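Local coordinates for protein beta-glycosidase (Bacteroides caccae, PDB 6T2R) that probably acts as a family 16 glycoside hydrolase, an endo-acting O-glycanase that cuts within mucin O-glycan chains to start mucin breakdown, at residues D64-Y68 against K78-D83; T99-A104 against P130-D134; M147-N151 against S239-T243; V156-V160 against L199-V203. All blocks are in the same frame, centred on the assembly; numbering follows the deposited sequence.

Contacts 1 and 2 lie at the surface of this beta-sandwich and contacts 3 and 4 in its interior, and their chemistry differs accordingly. Contact 1 joins a loop to strand 74-81 through charges, and contact 2 ties two loops together through a tyrosine ring and bridging waters. Contact 3 and contact 4 are mainly apolar, each with one amide donating to a backbone carbonyl. These two touch, since E148 O probably bonds to Y157 N, so that neighbouring strands 147-148 and 155-161 link a loop contact to a packing of facing strands. Contacts 1 and 4 flank the middle of the chain, with about 28 Å between their centres.

Contact 1 of 4, residues D64-Y68 against K78-D83; sequences DDRCY and KGIVND. With SO4 (sulfate ion), chain C.
R66 is steered toward D83 by two torsions: CG sits beside its own backbone N (chi1 -71°), and a bend at chi3 (-59°) swings the guanidinium across the end of strand 74-81. There NH1 meets the syn lone pair of D83 OD1 at 3.3 Å, the N-H pointing almost straight at it (166°) and the two flat groups nearly coplanar. The other edge grips D64 side-on, NE reaching OD1 at 3.1 Å and NH2 reaching OD2. D64 OD1 also accepts from the backbone N of R66, which closes an Asx turn. Beneath this charged layer, I80 CD1 lies over one guanidinium face and touches both R66 CB and C67 SG, each at 3.9 Å. K78 N donates to C67 O at 2.8 Å, while CD of K78 rests 3.4 Å from R66 O and its amine goes to E69. N82 ND2 donates at 3.0 Å to O2 of a sulfate ion, probably from the crystallisation liquor, that A90, N84 and R52 also bind. With carboxylates at two edges, the guanidinium is fixed in its rotation, and its positive charge probably eases the repulsion between D64 and D83.

Contact 2 of 4, residues T99-A104 against P130-D134; sequences TKDKRA and PYETD
One water is gripped by both loops, accepting from D101 N at 2.8 Å and donating to Y131 O at 2.7 Å. The same water lies over the centre of the Y131 ring, on the face opposite the one met by A104. A second water donates to D101 OD1 at 2.6 Å and is hydrogen-bonded to T133 OG1 as well, so the aspartate reaches the neighbouring loop through solvent. Y131 carries the direct contact: with CG turned opposite its backbone N (chi1 -173°), the ring slides into the curl of residues 99-104. A104 CB sits 3.7 Å from the ring centroid, 17° off the normal, a CH-pi contact displaced toward the CD1 side. T99 O and K102 N lie at the ring's edge. In the jelly-roll sandwich of family 16 enzymes these are connecting loops, one leaving strand 92-98 and the other leaving strand 125-130, and both lean on Y229 of strand 228-233, which pairs with each of those strands. The curl itself is pulled tight from within, because T99 O accepts from both K102 N and R103 N while T99 OG1 donates to R103 O at 2.7 Å, in the carbonyl plane. On the other loop, an inverse gamma turn centred on E132 redirects the chain just after the tyrosine, placing T133 CG2 4.3 Å from K100 CE.

Contact 3 of 4, residues M147-N151 against S239-T243; sequences MERLN and SWVGT
L150 and W240 supply most of the apolar contact, with the leucine set roughly perpendicular to the tryptophan side chain. L150 CD2 is pressed against one face of the indole, 3.4 Å from W240 CE2 and 3.7 Å from the centroid of the five-membered ring, a CH-pi contact 28° off the normal. The other branch, CD1, lies over the same face, by the six-membered ring, 3.8 Å from W240 CZ3, so both methyls of the leucine lie against one side of the indole. V241 CG2 packs against L150 CG at 4.0 Å. W240 also meets Y157 edge to face, and W123 touches E148, L150, W240 and V241 alike.

Polar bonding is concentrated in N151. Its ND2 donates to V241 O at 3.0 Å, nearly straight at 170°, in the amide plane and onto a carbonyl lone pair. OD1 of the same amide accepts from G121 N, and with both ends engaged the amide's orientation is fixed.

A third kind of contact is carboxylate against ring edge. E148, with CG beside its backbone N (chi1 -56°), brings OE2 to 3.6 Å from W240 CZ3, near the indole plane. E148 ends the sequence E-V-D-I-M-E, which fits the E-x-D-x-x-E signature of family 16; in relatives the last glutamate is the acid/base, consistent with W240 bordering the active-site cleft of this jelly roll.

Contact 4 of 4, residues V156-V160 against L199-V203; sequences VYQTV and LVFHV
Q158 and F201 run alongside each other with reversed directions midway between two strands whose axes come within 8.6 Å in these segments and are nearly antiparallel (169°). The glutamine is the bump on its side: CB sits 3.7 Å from F201 CD1, and the chain, with CG beside the backbone N (chi1 -61°) and extended beyond, carries the amide over F201 CB, OE1 3.4 Å from that carbon. The hollow it enters is finished by V203, whose CG2 comes within 3.6 Å of Q158 OE1. NE2 donates to H202 O at 3.2 Å, from well above the carbonyl plane, yet its stronger partner is I146 O, while OE1 accepts from N208, satisfying the buried amide at both ends.

At one end of the contact, V160 CG1 sits in the notch formed by L199 CD1, at 3.7 Å, and the phenylalanine rim, where it meets F201 CZ at 3.8 Å near the ring plane. At the other end V156 and V203 meet more loosely through their CG2 methyls, 4.1 Å apart. Strands 155-161 and 198-203 thus face each other without sharing backbone bonds, as do the two layers of the family 16 beta jelly-roll sandwich.

Contact 1 of 4, residues D64-Y68 against K78-D83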
loop_
_atom_site.group_PDB
_atom_site.type_symbol
_atom_site.label_atom_id
_atom_site.label_comp_id
_atom_site.label_asym_id
_atom_site.label_seq_id
_atom_site.Cartn_x
_atom_site.Cartn_y
_atom_site.Cartn_z
ATOM N N ASP A 64 11.296 -0.131 16.416
ATOM C CA ASP A 64 12.780 -0.247 16.436
ATOM C C ASP A 64 13.403 0.596 15.318
ATOM O O ASP A 64 13.120 0.321 14.136
ATOM C CB ASP A 64 13.249 -1.701 16.296
ATOM C CG ASP A 64 14.653 -1.845 16.830
ATOM O OD1 ASP A 64 15.515 -1.006 16.443
ATOM O OD2 ASP A 64 14.861 -2.745 17.671
ATOM N N ASP A 65 14.326 1.490 15.681
ATOM C CA ASP A 65 15.036 2.391 14.735
ATOM C C ASP A 65 15.790 1.581 13.681
ATOM O O ASP A 65 16.033 2.088 12.580
ATOM C CB ASP A 65 15.983 3.330 15.471
ATOM C CG ASP A 65 15.254 4.424 16.208
ATOM O OD1 ASP A 65 14.131 4.755 15.792
ATOM O OD2 ASP A 65 15.817 4.941 17.190
ATOM N N ARG A 66 16.129 0.349 13.979
ATOM C CA ARG A 66 16.877 -0.486 13.015
ATOM C C ARG A 66 15.973 -0.908 11.855
ATOM O O ARG A 66 16.488 -1.580 10.943
ATOM C CB ARG A 66 17.486 -1.688 13.729
ATOM C CG ARG A 66 18.652 -1.336 14.650
ATOM C CD ARG A 66 19.085 -2.539 15.460
ATOM N NE ARG A 66 17.940 -2.988 16.239
ATOM C CZ ARG A 66 17.824 -4.154 16.895
ATOM N NH1 ARG A 66 18.797 -5.055 16.896
ATOM N NH2 ARG A 66 16.714 -4.421 17.564
ATOM N N CYS A 67 14.685 -0.557 11.870
ATOM C CA CYS A 67 13.748 -0.952 10.786
ATOM C C CYS A 67 13.517 0.218 9.802
ATOM O O CYS A 67 12.785 0.050 8.812
ATOM C CB CYS A 67 12.448 -1.460 11.389
ATOM S SG CYS A 67 12.624 -3.056 12.232
ATOM N N TYR A 68 14.111 1.374 10.067
ATOM C CA TYR A 68 13.814 2.657 9.374
ATOM C C TYR A 68 15.129 3.349 9.018
ATOM O O TYR A 68 16.053 3.303 9.830
ATOM C CB TYR A 68 12.991 3.563 10.278
ATOM C CG TYR A 68 11.692 2.943 10.689
ATOM C CD1 TYR A 68 11.628 2.071 11.758
ATOM C CD2 TYR A 68 10.532 3.208 9.986
ATOM C CE1 TYR A 68 10.428 1.493 12.142
ATOM C CE2 TYR A 68 9.334 2.605 10.326
ATOM C CZ TYR A 68 9.276 1.764 11.417
ATOM O OH TYR A 68 8.084 1.219 11.777
ATOM N N LYS A 78 12.862 -1.772 6.641
ATOM C CA LYS A 78 13.701 -3.011 6.655
ATOM C C LYS A 78 12.970 -4.104 7.418
ATOM O O LYS A 78 12.149 -3.772 8.287
ATOM C CB LYS A 78 15.078 -2.772 7.276
ATOM C CG LYS A 78 15.782 -1.527 6.767
ATOM C CD LYS A 78 16.965 -1.067 7.620
ATOM C CE LYS A 78 17.485 0.267 7.139
ATOM N NZ LYS A 78 18.676 0.693 7.914
ATOM N N GLY A 79 13.236 -5.334 7.020
ATOM C CA GLY A 79 12.894 -6.551 7.767
ATOM C C GLY A 79 14.180 -7.181 8.311
ATOM O O GLY A 79 15.099 -7.371 7.527
ATOM N N ILE A 80 14.248 -7.453 9.613
ATOM C CA ILE A 80 15.469 -7.954 10.301
ATOM C C ILE A 80 15.098 -9.085 11.268
ATOM O O ILE A 80 13.943 -9.179 11.729
ATOM C CB ILE A 80 16.161 -6.797 11.042
ATOM C CG1 ILE A 80 15.306 -6.306 12.212
ATOM C CG2 ILE A 80 16.522 -5.680 10.074
ATOM C CD1 ILE A 80 15.835 -5.083 12.896
ATOM N N VAL A 81 16.082 -9.903 11.593
ATOM C CA VAL A 81 15.986 -10.898 12.682
ATOM C C VAL A 81 15.925 -10.121 13.993
ATOM O O VAL A 81 16.763 -9.246 14.164
ATOM C CB VAL A 81 17.192 -11.837 12.697
ATOM C CG1 VAL A 81 16.962 -12.913 13.747
ATOM C CG2 VAL A 81 17.489 -12.431 11.331
ATOM N N ASN A 82 14.963 -10.433 14.857
ATOM C CA ASN A 82 14.837 -9.841 16.208
ATOM C C ASN A 82 15.789 -10.556 17.174
ATOM O O ASN A 82 15.768 -11.774 17.194
ATOM C CB ASN A 82 13.417 -10.024 16.714
ATOM C CG ASN A 82 13.174 -9.365 18.045
ATOM O OD1 ASN A 82 14.041 -8.674 18.559
ATOM N ND2 ASN A 82 12.002 -9.586 18.609
ATOM N N ASP A 83 16.507 -9.825 18.025
ATOM C CA ASP A 83 17.330 -10.440 19.100
ATOM C C ASP A 83 16.655 -10.283 20.464
ATOM O O ASP A 83 17.403 -10.200 21.415
ATOM C CB ASP A 83 18.731 -9.840 19.144
ATOM C CG ASP A 83 18.797 -8.507 18.444
ATOM O OD1 ASP A 83 18.009 -7.595 18.814
ATOM O OD2 ASP A 83 19.586 -8.422 17.491
HETATM S S SO4 C . 9.091 -7.572 20.195
HETATM O O1 SO4 C . 9.346 -6.540 19.238
HETATM O O2 SO4 C . 10.344 -8.136 20.707
HETATM O O3 SO4 C . 8.347 -6.993 21.285
HETATM O O4 SO4 C . 8.331 -8.637 19.572
#

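Contact 2 of 4, residues T99-A104 against P130-D134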
loop_
_atom_site.group_PDB
_atom_site.type_symbol
_atom_site.label_atom_id
_atom_site.label_comp_id
_atom_site.label_asym_id
_atom_site.label_seq_id
_atom_site.Cartn_x
_atom_site.Cartn_y
_atom_site.Cartn_z
ATOM N N THR A 99 -0.522 6.883 7.118
ATOM C CA THR A 99 -1.014 8.276 7.177
ATOM C C THR A 99 -2.267 8.316 8.050
ATOM O O THR A 99 -2.939 9.359 8.015
ATOM C CB THR A 99 -1.384 8.862 5.811
ATOM O OG1 THR A 99 -2.512 8.197 5.229
ATOM C CG2 THR A 99 -0.216 8.865 4.864
ATOM N N LYS A 100 -2.566 7.220 8.748
ATOM C CA LYS A 100 -3.741 7.148 9.627
ATOM C C LYS A 100 -3.757 8.378 10.540
ATOM O O LYS A 100 -2.739 8.674 11.143
ATOM C CB LYS A 100 -3.745 5.888 10.490
ATOM C CG LYS A 100 -4.981 5.770 11.386
ATOM C CD LYS A 100 -4.898 4.659 12.410
ATOM C CE LYS A 100 -4.884 3.306 11.754
ATOM N NZ LYS A 100 -5.229 2.244 12.718
ATOM N N ASP A 101 -4.910 9.026 10.641
ATOM C CA ASP A 101 -5.188 10.153 11.558
ATOM C C ASP A 101 -4.398 11.381 11.112
ATOM O O ASP A 101 -4.533 12.366 11.811
ATOM C CB ASP A 101 -4.899 9.785 13.019
ATOM C CG ASP A 101 -5.795 8.661 13.567
ATOM O OD1 ASP A 101 -7.009 8.722 13.329
ATOM O OD2 ASP A 101 -5.274 7.692 14.181
ATOM N N LYS A 102 -3.651 11.345 9.999
ATOM C CA LYS A 102 -2.824 12.516 9.565
ATOM C C LYS A 102 -3.124 12.964 8.132
ATOM O O LYS A 102 -3.171 14.175 7.916
ATOM C CB LYS A 102 -1.333 12.197 9.703
ATOM C CG LYS A 102 -0.866 12.071 11.146
ATOM C CD LYS A 102 0.616 11.775 11.356
ATOM C CE LYS A 102 0.958 11.943 12.820
ATOM N NZ LYS A 102 2.318 11.472 13.095
ATOM N N ARG A 103 -3.194 12.065 7.147
ATOM C CA ARG A 103 -3.551 12.504 5.788
ATOM C C ARG A 103 -4.546 11.518 5.151
ATOM O O ARG A 103 -4.268 10.297 5.066
ATOM C CB ARG A 103 -2.311 12.716 4.916
ATOM C CG ARG A 103 -2.731 13.004 3.478
ATOM C CD ARG A 103 -1.607 13.532 2.635
ATOM N NE ARG A 103 -1.306 14.880 3.070
ATOM C CZ ARG A 103 -1.837 15.988 2.557
ATOM N NH1 ARG A 103 -2.699 15.910 1.558
ATOM N NH2 ARG A 103 -1.496 17.178 3.040
ATOM N N ALA A 104 -5.643 12.060 4.668
ATOM C CA ALA A 104 -6.730 11.320 3.995
ATOM C C ALA A 104 -6.560 11.481 2.488
ATOM O O ALA A 104 -6.347 12.594 2.059
ATOM C CB ALA A 104 -8.061 11.859 4.458
ATOM N N PRO A 130 -9.862 2.448 4.868
ATOM C CA PRO A 130 -10.674 3.625 5.167
ATOM C C PRO A 130 -10.036 4.513 6.231
ATOM O O PRO A 130 -9.596 4.009 7.262
ATOM C CB PRO A 130 -12.020 3.050 5.640
ATOM C CG PRO A 130 -12.028 1.644 5.042
ATOM C CD PRO A 130 -10.586 1.193 5.067
ATOM N N TYR A 131 -9.968 5.811 5.916
ATOM C CA TYR A 131 -9.438 6.879 6.794
ATOM C C TYR A 131 -10.288 6.937 8.061
ATOM O O TYR A 131 -9.735 7.064 9.154
ATOM C CB TYR A 131 -9.471 8.248 6.105
ATOM C CG TYR A 131 -8.782 9.296 6.935
ATOM C CD1 TYR A 131 -7.392 9.414 6.927
ATOM C CD2 TYR A 131 -9.523 10.097 7.790
ATOM C CE1 TYR A 131 -6.751 10.324 7.747
ATOM C CE2 TYR A 131 -8.905 11.043 8.579
ATOM C CZ TYR A 131 -7.518 11.148 8.566
ATOM O OH TYR A 131 -6.935 12.056 9.404
ATOM N N GLU A 132 -11.603 6.843 7.909
ATOM C CA GLU A 132 -12.560 6.990 9.047
ATOM C C GLU A 132 -12.640 5.660 9.832
ATOM O O GLU A 132 -13.570 4.869 9.594
ATOM C CB GLU A 132 -13.906 7.449 8.506
ATOM C CG GLU A 132 -13.852 8.802 7.819
ATOM C CD GLU A 132 -14.985 8.989 6.822
ATOM O OE1 GLU A 132 -15.823 9.817 7.103
ATOM O OE2 GLU A 132 -15.043 8.282 5.785
ATOM N N THR A 133 -11.686 5.419 10.734
ATOM C CA THR A 133 -11.503 4.101 11.382
ATOM C C THR A 133 -12.602 3.839 12.414
ATOM O O THR A 133 -12.731 2.698 12.806
ATOM C CB THR A 133 -10.111 3.988 12.008
ATOM O OG1 THR A 133 -9.997 5.031 12.963
ATOM C CG2 THR A 133 -9.012 4.108 10.986
ATOM N N ASP A 134 -13.311 4.854 12.892
ATOM C CA ASP A 134 -14.422 4.638 13.867
ATOM C C ASP A 134 -15.764 4.571 13.134
ATOM O O ASP A 134 -16.804 4.583 13.819
ATOM C CB ASP A 134 -14.403 5.683 14.982
ATOM C CG ASP A 134 -14.529 7.091 14.453
ATOM O OD1 ASP A 134 -14.430 7.256 13.220
ATOM O OD2 ASP A 134 -14.705 8.010 15.278
HETATM O O HOH W 1 -7.260 7.675 10.017
HETATM O O HOH W 2 -7.692 6.221 12.948
#

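Contact 3 of 4, residues M147-N151 against S239-T243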
loop_
_atom_site.group_PDB
_atom_site.type_symbol
_atom_site.label_atom_id
_atom_site.label_comp_id
_atom_site.label_asym_id
_atom_site.label_seq_id
_atom_site.Cartn_x
_atom_site.Cartn_y
_atom_site.Cartn_z
ATOM N N MET A 147 0.282 -2.686 -4.064
ATOM C CA MET A 147 1.448 -3.570 -4.344
ATOM C C MET A 147 1.618 -4.600 -3.222
ATOM O O MET A 147 1.608 -4.221 -2.044
ATOM C CB MET A 147 2.705 -2.706 -4.466
ATOM C CG MET A 147 3.926 -3.397 -5.024
ATOM S SD MET A 147 4.739 -4.497 -3.854
ATOM C CE MET A 147 5.335 -3.308 -2.642
ATOM N N GLU A 148 1.793 -5.861 -3.603
ATOM C CA GLU A 148 2.331 -6.953 -2.764
ATOM C C GLU A 148 3.360 -7.712 -3.597
ATOM O O GLU A 148 3.041 -8.015 -4.728
ATOM C CB GLU A 148 1.159 -7.812 -2.342
ATOM C CG GLU A 148 0.116 -6.971 -1.639
ATOM C CD GLU A 148 -0.791 -7.773 -0.772
ATOM O OE1 GLU A 148 -1.894 -8.134 -1.287
ATOM O OE2 GLU A 148 -0.384 -8.048 0.370
ATOM N N ARG A 149 4.584 -7.867 -3.103
ATOM C CA ARG A 149 5.646 -8.647 -3.792
ATOM C C ARG A 149 6.159 -9.745 -2.840
ATOM O O ARG A 149 6.793 -9.449 -1.800
ATOM C CB ARG A 149 6.740 -7.722 -4.328
ATOM C CG ARG A 149 7.480 -8.296 -5.532
ATOM C CD ARG A 149 8.316 -9.537 -5.236
ATOM N NE ARG A 149 9.446 -9.096 -4.455
ATOM C CZ ARG A 149 10.630 -8.756 -4.964
ATOM N NH1 ARG A 149 10.894 -8.918 -6.246
ATOM N NH2 ARG A 149 11.561 -8.261 -4.173
ATOM N N LEU A 150 5.908 -10.981 -3.240
ATOM C CA LEU A 150 6.228 -12.218 -2.483
ATOM C C LEU A 150 7.645 -12.690 -2.818
ATOM O O LEU A 150 7.957 -12.896 -4.016
ATOM C CB LEU A 150 5.221 -13.303 -2.887
ATOM C CG LEU A 150 3.973 -13.453 -2.014
ATOM C CD1 LEU A 150 3.433 -12.113 -1.552
ATOM C CD2 LEU A 150 2.896 -14.229 -2.746
ATOM N N ASN A 151 8.440 -12.961 -1.789
ATOM C CA ASN A 151 9.663 -13.782 -1.947
ATOM C C ASN A 151 10.582 -13.078 -2.950
ATOM O O ASN A 151 10.912 -11.899 -2.722
ATOM C CB ASN A 151 9.272 -15.225 -2.305
ATOM C CG ASN A 151 8.537 -15.870 -1.153
ATOM O OD1 ASN A 151 9.064 -15.928 -0.038
ATOM N ND2 ASN A 151 7.309 -16.309 -1.388
ATOM N N SER A 239 0.934 -17.175 6.091
ATOM C CA SER A 239 0.498 -18.423 5.430
ATOM C C SER A 239 0.660 -18.220 3.933
ATOM O O SER A 239 1.019 -19.177 3.271
ATOM C CB SER A 239 -0.911 -18.816 5.820
ATOM O OG SER A 239 -1.688 -17.661 6.069
ATOM N N TRP A 240 0.443 -17.004 3.436
ATOM C CA TRP A 240 0.497 -16.716 1.978
ATOM C C TRP A 240 1.949 -16.772 1.471
ATOM O O TRP A 240 2.232 -17.466 0.473
ATOM C CB TRP A 240 -0.185 -15.376 1.665
ATOM C CG TRP A 240 -0.253 -15.081 0.201
ATOM C CD1 TRP A 240 -0.317 -15.997 -0.802
ATOM C CD2 TRP A 240 -0.277 -13.788 -0.432
ATOM N NE1 TRP A 240 -0.373 -15.367 -2.015
ATOM C CE2 TRP A 240 -0.358 -14.012 -1.821
ATOM C CE3 TRP A 240 -0.209 -12.464 0.034
ATOM C CZ2 TRP A 240 -0.385 -12.972 -2.743
ATOM C CZ3 TRP A 240 -0.278 -11.426 -0.873
ATOM C CH2 TRP A 240 -0.361 -11.680 -2.244
ATOM N N VAL A 241 2.865 -16.073 2.118
ATOM C CA VAL A 241 4.236 -15.904 1.547
ATOM C C VAL A 241 5.087 -17.145 1.841
ATOM O O VAL A 241 5.981 -17.442 1.043
ATOM C CB VAL A 241 4.889 -14.619 2.073
ATOM C CG1 VAL A 241 5.176 -14.698 3.571
ATOM C CG2 VAL A 241 6.119 -14.266 1.254
ATOM N N GLY A 242 4.803 -17.858 2.930
ATOM C CA GLY A 242 5.564 -19.066 3.299
ATOM C C GLY A 242 6.614 -18.706 4.329
ATOM O O GLY A 242 6.536 -17.588 4.924
ATOM N N THR A 243 7.574 -19.590 4.551
ATOM C CA THR A 243 8.519 -19.447 5.688
ATOM C C THR A 243 9.571 -18.401 5.333
ATOM O O THR A 243 9.950 -18.273 4.166
ATOM C CB THR A 243 9.173 -20.783 6.073
ATOM O OG1 THR A 243 9.744 -21.341 4.885
ATOM C CG2 THR A 243 8.203 -21.765 6.704
#

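Contact 4 of 4, residues V156-V160 against L199-V203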
loop_
_atom_site.group_PDB
_atom_site.type_symbol
_atom_site.label_atom_id
_atom_site.label_comp_id
_atom_site.label_asym_id
_atom_site.label_seq_id
_atom_site.Cartn_x
_atom_site.Cartn_y
_atom_site.Cartn_z
ATOM N N VAL A 156 4.150 -8.627 -9.232
ATOM C CA VAL A 156 3.462 -8.134 -8.012
ATOM C C VAL A 156 1.982 -8.450 -8.175
ATOM O O VAL A 156 1.508 -8.570 -9.325
ATOM C CB VAL A 156 3.672 -6.633 -7.761
ATOM C CG1 VAL A 156 5.134 -6.286 -7.546
ATOM C CG2 VAL A 156 3.046 -5.791 -8.861
ATOM N N TYR A 157 1.302 -8.547 -7.048
ATOM C CA TYR A 157 -0.170 -8.657 -6.945
ATOM C C TYR A 157 -0.719 -7.249 -6.723
ATOM O O TYR A 157 -0.202 -6.502 -5.859
ATOM C CB TYR A 157 -0.547 -9.602 -5.809
ATOM C CG TYR A 157 -0.098 -11.033 -6.002
ATOM C CD1 TYR A 157 1.239 -11.391 -5.883
ATOM C CD2 TYR A 157 -1.009 -12.036 -6.265
ATOM C CE1 TYR A 157 1.663 -12.697 -6.049
ATOM C CE2 TYR A 157 -0.602 -13.353 -6.421
ATOM C CZ TYR A 157 0.736 -13.682 -6.312
ATOM O OH TYR A 157 1.142 -14.966 -6.474
ATOM N N GLN A 158 -1.776 -6.927 -7.449
ATOM C CA GLN A 158 -2.686 -5.828 -7.086
ATOM C C GLN A 158 -4.067 -6.456 -6.820
ATOM O O GLN A 158 -4.467 -7.376 -7.588
ATOM C CB GLN A 158 -2.621 -4.777 -8.191
ATOM C CG GLN A 158 -1.213 -4.185 -8.368
ATOM C CD GLN A 158 -1.188 -3.072 -9.392
ATOM O OE1 GLN A 158 -1.387 -3.324 -10.589
ATOM N NE2 GLN A 158 -0.976 -1.842 -8.932
ATOM N N THR A 159 -4.758 -6.028 -5.754
ATOM C CA THR A 159 -5.944 -6.745 -5.210
ATOM C C THR A 159 -6.873 -5.795 -4.465
ATOM O O THR A 159 -6.397 -4.758 -4.003
ATOM C CB THR A 159 -5.550 -7.838 -4.219
ATOM O OG1 THR A 159 -4.356 -8.459 -4.668
ATOM C CG2 THR A 159 -6.617 -8.902 -4.105
ATOM N N VAL A 160 -8.161 -6.136 -4.418
ATOM C CA VAL A 160 -9.170 -5.489 -3.531
ATOM C C VAL A 160 -9.719 -6.597 -2.648
ATOM O O VAL A 160 -9.777 -7.749 -3.099
ATOM C CB VAL A 160 -10.308 -4.730 -4.259
ATOM C CG1 VAL A 160 -9.770 -3.677 -5.201
ATOM C CG2 VAL A 160 -11.254 -5.642 -5.033
ATOM N N LEU A 199 -12.160 0.858 -9.924
ATOM C CA LEU A 199 -10.745 1.101 -9.587
ATOM C C LEU A 199 -9.914 0.613 -10.777
ATOM O O LEU A 199 -10.270 -0.433 -11.318
ATOM C CB LEU A 199 -10.352 0.362 -8.306
ATOM C CG LEU A 199 -11.180 0.626 -7.048
ATOM C CD1 LEU A 199 -10.518 -0.061 -5.842
ATOM C CD2 LEU A 199 -11.390 2.117 -6.788
ATOM N N VAL A 200 -8.855 1.336 -11.152
ATOM C CA VAL A 200 -7.910 0.914 -12.232
ATOM C C VAL A 200 -6.492 0.885 -11.657
ATOM O O VAL A 200 -6.041 1.943 -11.173
ATOM C CB VAL A 200 -7.956 1.848 -13.449
ATOM C CG1 VAL A 200 -7.062 1.313 -14.552
ATOM C CG2 VAL A 200 -9.386 2.094 -13.948
ATOM N N PHE A 201 -5.850 -0.291 -11.720
ATOM C CA PHE A 201 -4.493 -0.573 -11.182
ATOM C C PHE A 201 -3.466 -0.478 -12.302
ATOM O O PHE A 201 -3.727 -0.987 -13.388
ATOM C CB PHE A 201 -4.463 -1.951 -10.536
ATOM C CG PHE A 201 -5.262 -2.032 -9.258
ATOM C CD1 PHE A 201 -4.701 -1.706 -8.024
ATOM C CD2 PHE A 201 -6.581 -2.435 -9.285
ATOM C CE1 PHE A 201 -5.447 -1.780 -6.851
ATOM C CE2 PHE A 201 -7.323 -2.519 -8.114
ATOM C CZ PHE A 201 -6.760 -2.211 -6.902
ATOM N N HIS A 202 -2.346 0.171 -12.021
ATOM C CA HIS A 202 -1.240 0.394 -12.973
ATOM C C HIS A 202 0.049 0.013 -12.271
ATOM O O HIS A 202 0.144 0.206 -11.051
ATOM C CB HIS A 202 -1.174 1.855 -13.455
ATOM C CG HIS A 202 -2.367 2.298 -14.227
ATOM N ND1 HIS A 202 -3.400 3.006 -13.643
ATOM C CD2 HIS A 202 -2.715 2.097 -15.523
ATOM C CE1 HIS A 202 -4.317 3.261 -14.565
ATOM N NE2 HIS A 202 -3.925 2.691 -15.735
ATOM N N VAL A 203 0.960 -0.567 -13.044
ATOM C CA VAL A 203 2.412 -0.654 -12.741
ATOM C C VAL A 203 3.151 0.023 -13.909
ATOM O O VAL A 203 2.855 -0.338 -15.074
ATOM C CB VAL A 203 2.816 -2.125 -12.540
ATOM C CG1 VAL A 203 4.296 -2.264 -12.351
ATOM C CG2 VAL A 203 2.079 -2.744 -11.365
#